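Local coordinates for PipY (Synechococcus elongatus, PDB 5NLC), which binds pyridoxal 5'-phosphate, the active form of vitamin B6, and probably takes part in keeping the cellular supply of this cofactor in balance, at residues Asp64-Leu69 against His84-His89; Ser110-Leu115 against Gln147-Met152; Lys77-Val82 against Ala104-Arg109; Leu73-Ala78 against Ala97-Arg102. One frame throughout, in Å; residues are numbered along the deposited sequence. Where two conformers were deposited one is given.

Contact 1 of 4, residues Asp64-Leu69 against His84-His89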
# COMPACT_ATOMS: atom_id res chain seq x y z
N ASP A 64 6.33 3.18 -17.05
CA ASP A 64 6.43 2.17 -15.98
C ASP A 64 6.41 2.80 -14.58
O ASP A 64 7.07 2.38 -13.67
CB ASP A 64 7.71 1.48 -16.21
CG ASP A 64 8.83 2.43 -16.37
OD1 ASP A 64 8.56 3.71 -16.49
OD2 ASP A 64 9.96 1.92 -16.38
N LEU A 65 5.68 3.89 -14.46
CA LEU A 65 5.42 4.53 -13.21
C LEU A 65 4.25 3.74 -12.61
O LEU A 65 3.23 3.58 -13.27
CB LEU A 65 5.10 6.02 -13.48
CG LEU A 65 5.32 6.98 -12.32
CD1 LEU A 65 4.95 8.37 -12.80
CD2 LEU A 65 4.38 6.62 -11.17
N THR A 66 4.41 3.21 -11.41
CA THR A 66 3.37 2.53 -10.71
C THR A 66 2.80 3.41 -9.57
O THR A 66 3.58 3.87 -8.72
CB THR A 66 3.92 1.22 -10.16
OG1 THR A 66 4.37 0.42 -11.23
CG2 THR A 66 2.91 0.45 -9.40
N TRP A 67 1.47 3.69 -9.62
CA TRP A 67 0.81 4.51 -8.62
C TRP A 67 0.10 3.65 -7.56
O TRP A 67 -0.68 2.73 -7.90
CB TRP A 67 -0.26 5.37 -9.28
CG TRP A 67 0.33 6.52 -10.10
CD1 TRP A 67 0.50 6.57 -11.46
CD2 TRP A 67 0.86 7.70 -9.59
NE1 TRP A 67 1.10 7.75 -11.82
CE2 TRP A 67 1.31 8.48 -10.69
CE3 TRP A 67 1.00 8.22 -8.30
CZ2 TRP A 67 1.88 9.78 -10.52
CZ3 TRP A 67 1.54 9.54 -8.16
CH2 TRP A 67 2.02 10.26 -9.24
N HIS A 68 0.31 4.04 -6.32
CA HIS A 68 -0.17 3.34 -5.13
C HIS A 68 -1.06 4.28 -4.35
O HIS A 68 -0.62 5.43 -4.04
CB HIS A 68 1.02 2.97 -4.24
CG HIS A 68 1.96 1.97 -4.84
ND1 HIS A 68 1.96 0.65 -4.45
CD2 HIS A 68 2.89 2.06 -5.80
CE1 HIS A 68 2.85 -0.02 -5.16
NE2 HIS A 68 3.47 0.83 -5.95
N LEU A 69 -2.28 3.86 -3.99
CA LEU A 69 -3.11 4.61 -3.11
C LEU A 69 -2.91 4.07 -1.70
O LEU A 69 -3.09 2.89 -1.43
CB LEU A 69 -4.60 4.52 -3.55
CG LEU A 69 -5.59 5.15 -2.59
CD1 LEU A 69 -5.31 6.64 -2.49
CD2 LEU A 69 -7.00 4.95 -3.07
N HIS A 84 -7.35 5.16 -11.77
CA HIS A 84 -6.11 5.90 -11.62
C HIS A 84 -4.99 5.18 -10.88
O HIS A 84 -3.92 5.67 -10.95
CB HIS A 84 -6.37 7.27 -10.98
CG HIS A 84 -7.15 8.18 -11.88
ND1 HIS A 84 -6.55 9.02 -12.78
CD2 HIS A 84 -8.48 8.28 -12.08
CE1 HIS A 84 -7.49 9.61 -13.51
NE2 HIS A 84 -8.67 9.21 -13.07
N PHE A 85 -5.24 4.12 -10.12
CA PHE A 85 -4.19 3.51 -9.33
C PHE A 85 -3.93 2.09 -9.81
O PHE A 85 -4.84 1.34 -10.13
CB PHE A 85 -4.57 3.56 -7.86
CG PHE A 85 -4.45 4.97 -7.27
CD1 PHE A 85 -3.24 5.42 -6.77
CD2 PHE A 85 -5.52 5.80 -7.22
CE1 PHE A 85 -3.10 6.70 -6.27
CE2 PHE A 85 -5.43 7.08 -6.72
CZ PHE A 85 -4.22 7.54 -6.23
N ASP A 86 -2.70 1.68 -9.76
CA ASP A 86 -2.27 0.31 -10.03
C ASP A 86 -2.44 -0.59 -8.77
O ASP A 86 -2.82 -1.74 -8.89
CB ASP A 86 -0.79 0.37 -10.47
CG ASP A 86 -0.62 1.23 -11.71
OD1 ASP A 86 -1.27 0.82 -12.71
OD2 ASP A 86 0.01 2.32 -11.66
N TRP A 87 -2.13 -0.03 -7.61
CA TRP A 87 -2.21 -0.65 -6.30
C TRP A 87 -3.08 0.19 -5.39
O TRP A 87 -2.94 1.46 -5.34
CB TRP A 87 -0.83 -0.73 -5.60
CG TRP A 87 0.05 -1.81 -6.11
CD1 TRP A 87 0.79 -1.76 -7.22
CD2 TRP A 87 0.31 -3.10 -5.51
NE1 TRP A 87 1.47 -2.93 -7.41
CE2 TRP A 87 1.21 -3.76 -6.35
CE3 TRP A 87 -0.15 -3.75 -4.37
CZ2 TRP A 87 1.63 -5.08 -6.12
CZ3 TRP A 87 0.34 -5.04 -4.09
CH2 TRP A 87 1.15 -5.70 -4.99
N ILE A 88 -3.94 -0.50 -4.64
CA ILE A 88 -4.73 0.14 -3.60
C ILE A 88 -4.43 -0.60 -2.32
O ILE A 88 -4.79 -1.78 -2.21
CB ILE A 88 -6.24 0.13 -3.94
CG1 ILE A 88 -6.49 0.81 -5.26
CG2 ILE A 88 -7.02 0.70 -2.76
CD1 ILE A 88 -7.89 0.64 -5.79
N HIS A 89 -3.76 0.06 -1.36
CA HIS A 89 -3.29 -0.61 -0.12
C HIS A 89 -4.29 -0.62 1.00
O HIS A 89 -4.15 -1.38 1.94
CB HIS A 89 -1.98 0.01 0.37
CG HIS A 89 -0.84 -0.18 -0.56
ND1 HIS A 89 0.28 -0.90 -0.21
CD2 HIS A 89 -0.62 0.25 -1.84
CE1 HIS A 89 1.14 -0.89 -1.22
NE2 HIS A 89 0.63 -0.19 -2.22
O HOH W 1 -0.16 3.80 -13.68

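Contact 2 of 4, residues Ser110-Leu115 against Gln147-Met152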
# COMPACT_ATOMS: atom_id res chain seq x y z
N SER A 110 -7.80 -4.35 -13.36
CA SER A 110 -7.56 -5.26 -12.26
C SER A 110 -6.60 -4.61 -11.29
O SER A 110 -5.38 -4.83 -11.39
CB SER A 110 -6.92 -6.51 -12.82
OG SER A 110 -6.90 -7.50 -11.81
N PRO A 111 -7.13 -3.84 -10.32
CA PRO A 111 -6.15 -3.29 -9.31
C PRO A 111 -5.52 -4.37 -8.45
O PRO A 111 -6.21 -5.35 -8.11
CB PRO A 111 -7.02 -2.38 -8.45
CG PRO A 111 -8.39 -2.90 -8.63
CD PRO A 111 -8.49 -3.39 -10.04
N LYS A 112 -4.25 -4.16 -8.06
CA LYS A 112 -3.63 -4.94 -7.05
C LYS A 112 -3.97 -4.35 -5.66
O LYS A 112 -3.90 -3.11 -5.45
CB LYS A 112 -2.13 -5.05 -7.31
CG LYS A 112 -1.83 -5.96 -8.47
CD LYS A 112 -0.40 -5.88 -8.90
CE LYS A 112 -0.25 -5.88 -10.41
NZ LYS A 112 1.09 -6.47 -10.73
N LEU A 113 -4.39 -5.22 -4.72
CA LEU A 113 -4.98 -4.81 -3.44
C LEU A 113 -4.18 -5.38 -2.31
O LEU A 113 -3.71 -6.53 -2.39
CB LEU A 113 -6.40 -5.28 -3.31
CG LEU A 113 -7.36 -4.94 -4.46
CD1 LEU A 113 -8.73 -5.43 -4.07
CD2 LEU A 113 -7.47 -3.49 -4.76
N CYS A 114 -3.96 -4.54 -1.31
CA CYS A 114 -3.69 -5.03 0.02
C CYS A 114 -4.94 -4.82 0.88
O CYS A 114 -5.73 -3.85 0.73
CB CYS A 114 -2.44 -4.38 0.65
SG CYS A 114 -0.90 -4.78 -0.24
N LEU A 115 -5.12 -5.76 1.78
CA LEU A 115 -6.19 -5.68 2.75
C LEU A 115 -5.61 -5.07 4.03
O LEU A 115 -4.68 -5.63 4.64
CB LEU A 115 -6.71 -7.07 3.02
CG LEU A 115 -7.17 -7.83 1.77
CD1 LEU A 115 -7.63 -9.22 2.19
CD2 LEU A 115 -8.31 -7.10 1.12
N GLN A 147 -6.78 -8.25 -7.85
CA GLN A 147 -5.66 -9.15 -7.51
C GLN A 147 -5.30 -8.86 -6.09
O GLN A 147 -4.60 -7.88 -5.83
CB GLN A 147 -4.44 -8.95 -8.43
CG GLN A 147 -4.72 -9.27 -9.90
CD GLN A 147 -3.61 -8.74 -10.78
OE1 GLN A 147 -2.59 -9.36 -10.88
NE2 GLN A 147 -3.77 -7.53 -11.32
N ILE A 148 -5.80 -9.67 -5.18
CA ILE A 148 -5.47 -9.47 -3.72
C ILE A 148 -4.07 -9.99 -3.49
O ILE A 148 -3.82 -11.14 -3.80
CB ILE A 148 -6.52 -10.17 -2.83
CG1 ILE A 148 -7.86 -9.49 -3.02
CG2 ILE A 148 -6.10 -10.04 -1.34
CD1 ILE A 148 -9.02 -10.34 -2.50
N ARG A 149 -3.12 -9.17 -3.01
CA ARG A 149 -1.73 -9.60 -2.98
C ARG A 149 -1.12 -9.58 -1.59
O ARG A 149 0.02 -10.04 -1.43
CB ARG A 149 -0.90 -8.65 -3.88
CG ARG A 149 -1.28 -8.73 -5.35
CD ARG A 149 -1.18 -10.13 -5.94
NE ARG A 149 0.15 -10.64 -5.71
CZ ARG A 149 1.24 -10.21 -6.34
NH1 ARG A 149 2.42 -10.77 -6.01
NH2 ARG A 149 1.18 -9.26 -7.33
N GLY A 150 -1.86 -9.12 -0.61
CA GLY A 150 -1.29 -9.06 0.78
C GLY A 150 -2.03 -8.25 1.78
O GLY A 150 -3.17 -7.99 1.58
N LEU A 151 -1.33 -7.87 2.89
CA LEU A 151 -1.91 -7.16 3.99
C LEU A 151 -1.19 -5.84 4.15
O LEU A 151 0.02 -5.79 3.86
CB LEU A 151 -1.74 -7.92 5.32
CG LEU A 151 -2.37 -9.27 5.45
CD1 LEU A 151 -2.28 -9.67 6.93
CD2 LEU A 151 -3.81 -9.24 4.97
N MET A 152 -1.94 -4.81 4.54
CA MET A 152 -1.39 -3.55 4.99
C MET A 152 -1.66 -3.42 6.51
O MET A 152 -2.75 -3.59 6.95
CB MET A 152 -1.99 -2.36 4.26
CG MET A 152 -1.39 -1.01 4.66
SD MET A 152 -2.17 0.43 3.94
CE MET A 152 -0.76 1.51 3.82

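Contact 3 of 4, residues Lys77-Val82 against Ala104-Arg109. With PO4 (phosphate ion), chain C.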
# COMPACT_ATOMS: atom_id res chain seq x y z
N LYS A 77 -15.59 6.91 -4.07
CA LYS A 77 -14.41 7.26 -4.84
C LYS A 77 -13.74 6.00 -5.39
O LYS A 77 -12.67 6.10 -5.99
CB LYS A 77 -13.40 8.04 -3.97
CG LYS A 77 -13.79 9.46 -3.59
CD LYS A 77 -13.90 10.36 -4.83
CE LYS A 77 -14.55 11.71 -4.50
NZ LYS A 77 -13.73 12.49 -3.53
N ALA A 78 -14.35 4.85 -5.19
CA ALA A 78 -13.75 3.60 -5.63
C ALA A 78 -13.57 3.63 -7.16
O ALA A 78 -12.60 3.13 -7.65
CB ALA A 78 -14.56 2.41 -5.17
N ARG A 79 -14.51 4.23 -7.90
CA ARG A 79 -14.41 4.25 -9.34
C ARG A 79 -13.16 4.99 -9.81
O ARG A 79 -12.41 4.50 -10.65
CB ARG A 79 -15.67 4.84 -9.94
CG ARG A 79 -15.74 4.80 -11.45
CD ARG A 79 -17.11 5.35 -11.94
NE ARG A 79 -18.07 4.29 -11.75
CZ ARG A 79 -18.23 3.24 -12.56
NH1 ARG A 79 -17.57 3.12 -13.71
NH2 ARG A 79 -19.09 2.30 -12.22
N LYS A 80 -12.96 6.21 -9.30
CA LYS A 80 -11.75 6.94 -9.62
C LYS A 80 -10.48 6.22 -9.18
O LYS A 80 -9.48 6.31 -9.85
CB LYS A 80 -11.78 8.36 -9.06
CG LYS A 80 -12.78 9.26 -9.80
CD LYS A 80 -12.85 10.59 -9.07
CE LYS A 80 -13.57 11.67 -9.90
NZ LYS A 80 -14.25 12.61 -8.96
N ALA A 81 -10.50 5.54 -8.05
CA ALA A 81 -9.32 4.77 -7.61
C ALA A 81 -8.98 3.63 -8.58
O ALA A 81 -7.83 3.43 -8.92
CB ALA A 81 -9.57 4.21 -6.22
N VAL A 82 -10.01 2.90 -9.06
CA VAL A 82 -9.76 1.85 -10.04
C VAL A 82 -9.17 2.43 -11.33
O VAL A 82 -8.29 1.85 -11.94
CB VAL A 82 -11.02 1.02 -10.29
CG1 VAL A 82 -10.78 -0.00 -11.40
CG2 VAL A 82 -11.44 0.30 -9.02
N ALA A 104 -13.96 -2.74 -11.21
CA ALA A 104 -12.87 -3.33 -12.01
C ALA A 104 -13.43 -4.13 -13.21
O ALA A 104 -12.97 -3.91 -14.34
CB ALA A 104 -11.96 -4.17 -11.16
N GLY A 105 -14.42 -4.96 -12.97
CA GLY A 105 -15.09 -5.75 -14.01
C GLY A 105 -15.77 -4.91 -15.09
O GLY A 105 -15.65 -5.19 -16.30
N GLU A 106 -16.44 -3.85 -14.66
CA GLU A 106 -17.07 -2.89 -15.61
C GLU A 106 -16.03 -2.17 -16.47
O GLU A 106 -16.23 -2.03 -17.68
CB GLU A 106 -17.89 -1.85 -14.85
CG GLU A 106 -19.09 -2.41 -14.08
CD GLU A 106 -19.87 -1.34 -13.27
OE1 GLU A 106 -19.52 -0.12 -13.38
OE2 GLU A 106 -20.82 -1.78 -12.52
N LEU A 107 -14.95 -1.71 -15.87
CA LEU A 107 -13.89 -1.01 -16.62
C LEU A 107 -12.83 -1.89 -17.32
O LEU A 107 -11.99 -1.34 -18.02
CB LEU A 107 -13.15 -0.01 -15.72
CG LEU A 107 -14.03 1.06 -15.00
CD1 LEU A 107 -13.17 1.80 -13.99
CD2 LEU A 107 -14.77 1.97 -15.97
N GLY A 108 -12.84 -3.19 -17.10
CA GLY A 108 -11.81 -4.09 -17.66
C GLY A 108 -10.42 -3.82 -17.06
O GLY A 108 -9.40 -3.81 -17.75
N ARG A 109 -10.40 -3.53 -15.79
CA ARG A 109 -9.13 -3.27 -15.09
C ARG A 109 -9.01 -4.24 -13.93
O ARG A 109 -9.97 -4.90 -13.58
CB ARG A 109 -9.01 -1.83 -14.58
CG ARG A 109 -9.01 -0.70 -15.61
CD ARG A 109 -8.00 -0.86 -16.76
NE ARG A 109 -8.06 0.24 -17.74
CZ ARG A 109 -8.69 0.23 -18.91
NH1 ARG A 109 -9.37 -0.80 -19.35
NH2 ARG A 109 -8.62 1.30 -19.66
P PO4 C . -20.24 3.10 -8.78
O1 PO4 C . -19.55 2.15 -7.84
O2 PO4 C . -19.32 4.26 -9.10
O3 PO4 C . -20.57 2.35 -10.06
O4 PO4 C . -21.52 3.58 -8.15
O HOH W 2 -18.92 1.14 -15.34

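Contact 4 of 4, residues Leu73-Ala78 against Ala97-Arg102. With PO4 (phosphate ion), chain C.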
# COMPACT_ATOMS: atom_id res chain seq x y z
N LEU A 73 -10.02 5.08 1.54
CA LEU A 73 -10.71 5.17 0.26
C LEU A 73 -12.17 5.03 0.59
O LEU A 73 -12.58 3.99 1.09
CB LEU A 73 -10.25 4.08 -0.68
CG LEU A 73 -11.00 3.97 -2.01
CD1 LEU A 73 -11.03 5.30 -2.77
CD2 LEU A 73 -10.48 2.85 -2.90
N GLN A 74 -12.95 6.07 0.35
CA GLN A 74 -14.40 6.00 0.51
C GLN A 74 -15.01 5.27 -0.64
O GLN A 74 -14.56 5.42 -1.78
CB GLN A 74 -15.00 7.42 0.56
CG GLN A 74 -14.46 8.31 1.67
CD GLN A 74 -14.66 7.71 3.05
OE1 GLN A 74 -15.63 6.96 3.30
NE2 GLN A 74 -13.76 8.05 3.98
N SER A 75 -16.07 4.49 -0.36
CA SER A 75 -16.72 3.66 -1.41
C SER A 75 -17.20 4.43 -2.64
O SER A 75 -17.14 3.86 -3.72
CB SER A 75 -17.85 2.79 -0.83
OG SER A 75 -17.25 1.59 -0.34
N ASN A 76 -17.56 5.72 -2.50
CA ASN A 76 -17.96 6.56 -3.63
C ASN A 76 -16.83 7.14 -4.47
O ASN A 76 -17.08 7.83 -5.46
CB ASN A 76 -18.93 7.69 -3.17
CG ASN A 76 -18.25 8.84 -2.34
OD1 ASN A 76 -17.03 8.87 -2.07
ND2 ASN A 76 -19.09 9.76 -1.92
N LYS A 77 -15.59 6.91 -4.07
CA LYS A 77 -14.41 7.26 -4.84
C LYS A 77 -13.74 6.00 -5.39
O LYS A 77 -12.67 6.10 -5.99
CB LYS A 77 -13.40 8.04 -3.97
CG LYS A 77 -13.79 9.46 -3.59
CD LYS A 77 -13.90 10.36 -4.83
CE LYS A 77 -14.55 11.71 -4.50
NZ LYS A 77 -13.73 12.49 -3.53
N ALA A 78 -14.35 4.85 -5.19
CA ALA A 78 -13.75 3.60 -5.63
C ALA A 78 -13.57 3.63 -7.16
O ALA A 78 -12.60 3.13 -7.65
CB ALA A 78 -14.56 2.41 -5.17
N ALA A 97 -13.89 -4.08 -0.92
CA ALA A 97 -13.28 -5.06 -1.82
C ALA A 97 -14.26 -5.45 -2.92
O ALA A 97 -13.89 -5.49 -4.12
CB ALA A 97 -12.86 -6.29 -1.08
N GLU A 98 -15.48 -5.76 -2.50
CA GLU A 98 -16.58 -6.09 -3.46
C GLU A 98 -16.85 -4.98 -4.46
O GLU A 98 -17.04 -5.23 -5.68
CB GLU A 98 -17.87 -6.49 -2.72
CG GLU A 98 -18.88 -7.04 -3.73
CD GLU A 98 -20.04 -7.79 -3.15
OE1 GLU A 98 -20.60 -7.38 -2.12
OE2 GLU A 98 -20.40 -8.82 -3.80
N ARG A 99 -16.90 -3.75 -3.95
CA ARG A 99 -17.16 -2.58 -4.77
C ARG A 99 -16.05 -2.40 -5.82
O ARG A 99 -16.33 -2.23 -7.02
CB ARG A 99 -17.30 -1.35 -3.87
CG ARG A 99 -17.64 -0.04 -4.55
CD ARG A 99 -19.09 0.03 -4.84
NE ARG A 99 -19.53 1.34 -5.28
CZ ARG A 99 -20.08 2.27 -4.51
NH1 ARG A 99 -20.45 3.42 -5.07
NH2 ARG A 99 -20.29 2.10 -3.20
N LEU A 100 -14.78 -2.47 -5.40
CA LEU A 100 -13.66 -2.38 -6.34
C LEU A 100 -13.72 -3.49 -7.44
O LEU A 100 -13.41 -3.25 -8.62
CB LEU A 100 -12.34 -2.49 -5.59
CG LEU A 100 -12.02 -1.28 -4.64
CD1 LEU A 100 -10.88 -1.64 -3.67
CD2 LEU A 100 -11.68 -0.06 -5.47
N ASP A 101 -14.05 -4.68 -7.02
CA ASP A 101 -14.18 -5.81 -7.95
C ASP A 101 -15.30 -5.57 -8.99
O ASP A 101 -15.11 -5.84 -10.17
CB ASP A 101 -14.42 -7.10 -7.18
CG ASP A 101 -14.48 -8.32 -8.10
OD1 ASP A 101 -13.41 -8.82 -8.47
OD2 ASP A 101 -15.59 -8.75 -8.43
N ARG A 102 -16.43 -5.04 -8.56
CA ARG A 102 -17.53 -4.78 -9.45
C ARG A 102 -17.11 -3.69 -10.49
O ARG A 102 -17.26 -3.86 -11.70
CB ARG A 102 -18.75 -4.33 -8.68
CG ARG A 102 -19.91 -3.95 -9.61
CD ARG A 102 -21.22 -3.67 -8.89
NE ARG A 102 -21.20 -2.47 -8.04
CZ ARG A 102 -21.08 -1.20 -8.46
NH1 ARG A 102 -20.91 -0.86 -9.75
NH2 ARG A 102 -21.12 -0.23 -7.54
P PO4 C . -20.24 3.10 -8.78
O1 PO4 C . -19.55 2.15 -7.84
O2 PO4 C . -19.32 4.26 -9.10
O3 PO4 C . -20.57 2.35 -10.06
O4 PO4 C . -21.52 3.58 -8.15
O HOH W 3 -19.97 -0.08 -1.47

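Contact 1 of 4, residues Asp64-Leu69 against His84-His89
His68 and Trp87 project from neighbouring strands in the same direction, and their rings form an offset stack: the imidazole is laid over the five-membered ring of the indole with the planes 16° apart. The contact is off-centre, carried by CE1 of His68 at 3.4 Å from CD1 of Trp87. The ring of His89 meets that of His68 rim to rim, NE2 of His89 standing 2.7 Å from ND1 of His68 in a nearly straight hydrogen bond. In His68 CG is anti to the carbonyl carbon (chi1 -67°), which leaves the ring within reach of both partners. On the other face of the sheet, CB of Leu69 stands over the centre of the Phe85 ring, 3.6 Å from its centroid, in a CH-pi contact; Val49 and Ala52 pack against this pair.

Between the faces runs parallel pairing, with N of Leu69 bonded to O of Trp87 (2.8 Å) and N of His89 to O of Leu69 (2.9 Å). Asp86 provides a side-chain acceptor: its OD2 takes N of Trp67 at 2.9 Å through the anti lone pair. O of Trp67 in turn receives both Asp86 N and Trp87 N. This is the strand-helix-strand step of a TIM barrel, closed here through helix 78-84. Inside the barrel, Trp208 meets the rings of His68, Trp87 and His89 edge-to-face, His43 binds NE2 of His68, and Ser191 binds ND1 of His89. With both nitrogens of each imidazole engaged, the two rings are probably held against rotation, and their proton positions may be coupled along one hydrogen-bonded chain.

Contact 2 of 4, residues Ser110-Leu115 against Gln147-Met152
Leu115 and Ile148 cross obliquely at the apolar centre, CD1 of Leu115 lying 3.9 Å from CG2 of Ile148. Leu151 adds its CD2 beside CB of Leu115, and Leu113 meets Ile148 more loosely. Leu133 and Leu140 of helix 130-141 cover this side of the sheet. On the opposite side, CB of Cys114 and CB of Met152 are 4.2 Å apart, and Gly150 presents no side chain to the nearby SG of Cys114.

The backbone bonds show a change of step. Arg149 N reaches O of Leu113 at 2.8 Å, but the next bond runs from Leu115 N to O of Gly150 (3.0 Å); the extra residue on one strand makes a beta bulge, and the buried N of Gly150 finds no partner in the model.

Farther out, Lys112 and Arg149 run alongside each other, with NZ of Lys112 4.4 Å from NH2 of Arg149; Thr188 and the carbonyl of Arg186 hold the guanidinium. At the polar end, the extended chain of Gln147 brings NE2 to O of Ser110 at 3.1 Å, above the carbonyl plane, and weakly to OG of Ser110 at 3.2 Å. With Gln147 cut back to an alanine, NE2 is gone and the Ser110 end of the loop would probably be freer to shift, its O and OG having lost this donor. Parallel strands joined through an outer helix are the repeating beta-alpha-beta unit of the TIM-barrel fold, here the modified barrel of a fold type III pyridoxal phosphate protein.

Contact 3 of 4, residues Lys77-Val82 against Ala104-Arg109
Arg79 and Glu106 form a salt bridge, with NH2 of Arg79 directed at OE1 of Glu106 over 2.7 Å. The carboxylate oxygen is met on its syn side, and the two flat groups are nearly coplanar, their planes 28° apart. The same NH2 donates to O3 of a phosphate ion at 2.6 Å, while NE of Arg79 reaches phosphate O2 at 2.9 Å. NH1 donates a hydrogen bond to a water, and so every nitrogen of the guanidinium has an acceptor. The chain leaves its helix fully extended through chi2 (176°) and then bends at chi3 (-78°), which turns the guanidinium edge to the anion.

Beneath this charged layer the contact becomes apolar. CG1 of Val82 is 4.0 Å from CD1 of Leu107 and also touches Ala104 and CB of Arg109, while CD2 of Leu107 lies near NH1 of Arg79. Helices 78-84 and 94-107, which meet here, are successive members of the outer layer of the barrel, and Val82 also packs on Leu100 nearer the sheet.

A second shell holds the charges in place. OE2 of Glu106 forms a salt bridge with NH1 of Arg102, a residue that, like Arg99, also binds the phosphate, which probably came from the crystallisation liquor. The end of helix 94-107 turns at Gly108, whose phi is positive; N of Arg109 reaches back to O of Ala104 at 3.0 Å, resembling a Schellman turn.

Contact 4 of 4, residues Leu73-Ala78 against Ala97-Arg102
Leu73 meets Leu100 methyl to methyl, CD2 to CD2 at 4.1 Å, where the loop following one barrel strand packs on the outer helix 94-107 of the next beta-alpha-beta unit. Ile88 and Val91 of strand 87-91 also touch Leu100, so the leucine pair lies in the layer between sheet and helices.

Ser75 comes next and opens a short 3-10 turn. Its carbonyl O stands 3.4 Å above the guanidinium plane of Arg99, over its centre; no hydrogen bond forms, but the partial negative charge is probably attracted to the cationic group beneath it. CB of Ser75 lies 3.5 Å from NH2 of Arg99, and a water accepts a hydrogen bond from that nitrogen. Asn76 only brushes the guanidinium. At the end of the segment, CB of Ala78 fits between CD2 of Leu100, 3.8 Å away, and CG of Arg99 at 4.0 Å.

Because the Arg99 chain bends at chi2 (79°) after an extended start, its polar end lies along the turn and faces a phosphate ion. Replacing Arg99 by a leucine removes the guanidinium, and the phosphate would probably be held less firmly, with the Ser75 carbonyl losing the positive charge it faces. Arg102, one helical turn on, shares the anion: its NH2 reaches phosphate O1 at 2.9 Å, and NE of Arg99 donates to that same O1 at 2.7 Å.

Overall arrangement
Contacts 1 and 2 are successive steps of one parallel sheet, their centres 11 Å apart, and are joined where N of Ile88 approaches O of Lys112 at 2.7 Å. Contacts 3 and 4 belong to the helical layer outside it, with centres 8 Å apart, and use the same helix 94-107 and the same phosphate ion, bound between Arg79, Arg99 and Arg102. Leu100 connects the layers, touching Ile88 of contact 1, Leu113 of contact 2 and Val82 of contact 3. The pyridoxal phosphate site is empty here and lies nearer contacts 1 and 2: the side chain of Met152 is about 4 Å, and that of His89 about 6 Å, from the side chain of Arg210, a cofactor-binding residue.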